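Local coordinates for ESX-5 secretion-associated protein EspG5 (Mycobacterium marinum, PDB 6VJ5) that acts as a specific cytoplasmic chaperone for cognate PE/PPE proteins of the ESX-5 system, preventing aggregation of their dimers, and is required for secretion of substrates such as LipY, at residues Asp156-Ile161 with Leu244-Gly249. Residues are numbered along the deposited sequence; the frame is centred on the assembly and turned at random.
Sequences DGLESI and LKDGSG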
loop_
_atom_site.group_PDB
_atom_site.type_symbol
_atom_site.label_atom_id
_atom_site.label_comp_id
_atom_site.label_asym_id
_atom_site.label_seq_id
_atom_site.Cartn_x
_atom_site.Cartn_y
_atom_site.Cartn_z
ATOM N N ASP C 156 8.801 -8.952 35.124
ATOM C CA ASP C 156 9.750 -9.970 34.687
ATOM C C ASP C 156 10.460 -9.543 33.409
ATOM O O ASP C 156 11.673 -9.738 33.267
ATOM C CB ASP C 156 9.037 -11.304 34.488
ATOM C CG ASP C 156 9.170 -12.218 35.694
ATOM O OD1 ASP C 156 9.598 -11.741 36.768
ATOM O OD2 ASP C 156 8.858 -13.418 35.563
ATOM N N GLY C 157 9.722 -8.956 32.467
ATOM C CA GLY C 157 10.355 -8.463 31.254
ATOM C C GLY C 157 11.318 -7.321 31.534
ATOM O O GLY C 157 12.373 -7.207 30.905
ATOM N N LEU C 158 10.960 -6.456 32.480
ATOM C CA LEU C 158 11.815 -5.320 32.806
ATOM C C LEU C 158 13.083 -5.775 33.518
ATOM O O LEU C 158 14.192 -5.376 33.142
ATOM C CB LEU C 158 11.034 -4.318 33.652
ATOM C CG LEU C 158 11.786 -3.054 34.060
ATOM C CD1 LEU C 158 12.488 -2.441 32.861
ATOM C CD2 LEU C 158 10.827 -2.052 34.686
ATOM N N GLU C 159 12.942 -6.630 34.536
ATOM C CA GLU C 159 14.119 -7.144 35.229
ATOM C C GLU C 159 15.042 -7.902 34.281
ATOM O O GLU C 159 16.261 -7.916 34.482
ATOM C CB GLU C 159 13.701 -8.050 36.389
ATOM C CG GLU C 159 12.860 -7.370 37.470
ATOM C CD GLU C 159 13.686 -6.544 38.443
ATOM O OE1 GLU C 159 14.882 -6.332 38.177
ATOM O OE2 GLU C 159 13.138 -6.109 39.482
ATOM N N SER C 160 14.491 -8.539 33.245
ATOM C CA SER C 160 15.340 -9.231 32.283
ATOM C C SER C 160 16.239 -8.281 31.504
ATOM O O SER C 160 17.185 -8.745 30.860
ATOM C CB SER C 160 14.494 -10.047 31.300
ATOM O OG SER C 160 13.868 -9.215 30.341
ATOM N N ILE C 161 15.968 -6.983 31.543
ATOM C CA ILE C 161 16.807 -5.978 30.915
ATOM C C ILE C 161 17.777 -5.366 31.913
ATOM O O ILE C 161 18.966 -5.234 31.631
ATOM C CB ILE C 161 15.930 -4.891 30.254
ATOM C CG1 ILE C 161 15.087 -5.490 29.129
ATOM C CG2 ILE C 161 16.799 -3.758 29.732
ATOM C CD1 ILE C 161 13.993 -4.568 28.640
ATOM N N LEU C 244 7.196 2.996 33.837
ATOM C CA LEU C 244 8.240 2.643 34.785
ATOM C C LEU C 244 9.582 3.095 34.230
ATOM O O LEU C 244 9.853 2.928 33.035
ATOM C CB LEU C 244 8.281 1.138 35.039
ATOM C CG LEU C 244 6.967 0.460 35.418
ATOM C CD1 LEU C 244 7.258 -0.991 35.789
ATOM C CD2 LEU C 244 6.280 1.172 36.551
ATOM N N LYS C 245 10.424 3.657 35.100
ATOM C CA LYS C 245 11.733 4.151 34.697
ATOM C C LYS C 245 12.777 3.800 35.744
ATOM O O LYS C 245 12.517 3.899 36.947
ATOM C CB LYS C 245 11.719 5.671 34.496
ATOM C CG LYS C 245 10.715 6.162 33.468
ATOM C CD LYS C 245 10.679 7.684 33.429
ATOM C CE LYS C 245 9.603 8.193 32.486
ATOM N NZ LYS C 245 9.868 7.800 31.074
ATOM N N ASP C 246 13.969 3.423 35.274
ATOM C CA ASP C 246 15.075 2.994 36.128
ATOM C C ASP C 246 16.173 4.055 36.139
ATOM O O ASP C 246 16.969 4.145 35.200
ATOM C CB ASP C 246 15.655 1.664 35.645
ATOM C CG ASP C 246 14.779 0.495 35.973
ATOM O OD1 ASP C 246 13.668 0.726 36.484
ATOM O OD2 ASP C 246 15.205 -0.656 35.729
ATOM N N GLY C 247 16.240 4.832 37.220
ATOM C CA GLY C 247 17.284 5.810 37.412
ATOM C C GLY C 247 18.266 5.407 38.505
ATOM O O GLY C 247 18.082 4.419 39.215
ATOM N N SER C 248 19.336 6.202 38.615
ATOM C CA SER C 248 20.338 5.971 39.652
ATOM C C SER C 248 19.685 5.750 41.008
ATOM O O SER C 248 20.116 4.890 41.786
ATOM C CB SER C 248 21.294 7.160 39.738
ATOM O OG SER C 248 21.958 7.380 38.513
ATOM N N GLY C 249 18.651 6.533 41.315
ATOM C CA GLY C 249 17.968 6.463 42.582
ATOM C C GLY C 249 16.892 5.414 42.686
ATOM O O GLY C 249 16.115 5.438 43.641
#
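L158 holds its CG opposite the backbone N (chi1 -179°), which turns the side chain from the helix toward the strand, and its second torsion (chi2 48°) keeps CD1 beside CA while carrying CD2 outward; in L244 it is CD1 that lies anti to CA (chi2 -173°). The touch is methyl to methyl: CD2 of L158 lies 3.9 Å from CD1 of L244, and the same CD2 sits 4.1 Å from CB of L244, the two side chains meeting at a slant. The other methyl of L158, CD1, comes no nearer than a loose 4.3 Å to OD2 of D246, two residues along the strand. That carboxylate is buried, and its polar needs are met by neighbours: OD1 makes a salt bridge to R251 and OD2 a hydrogen bond with H162. R251 also pairs with E159, and a positive charge between the two acids probably eases their mutual repulsion. Overall this is small, buried helix-on-sheet packing: helix 147-159 lies on one face of the large antiparallel sheet, where L158 also touches A221 and V223 of strand 221-231 and R251 of strand 250-256, the two strands flanking 234-247, while K245 starts off from the opposite face of the strand, its side chain touching A215 and L216 of helix 206-217.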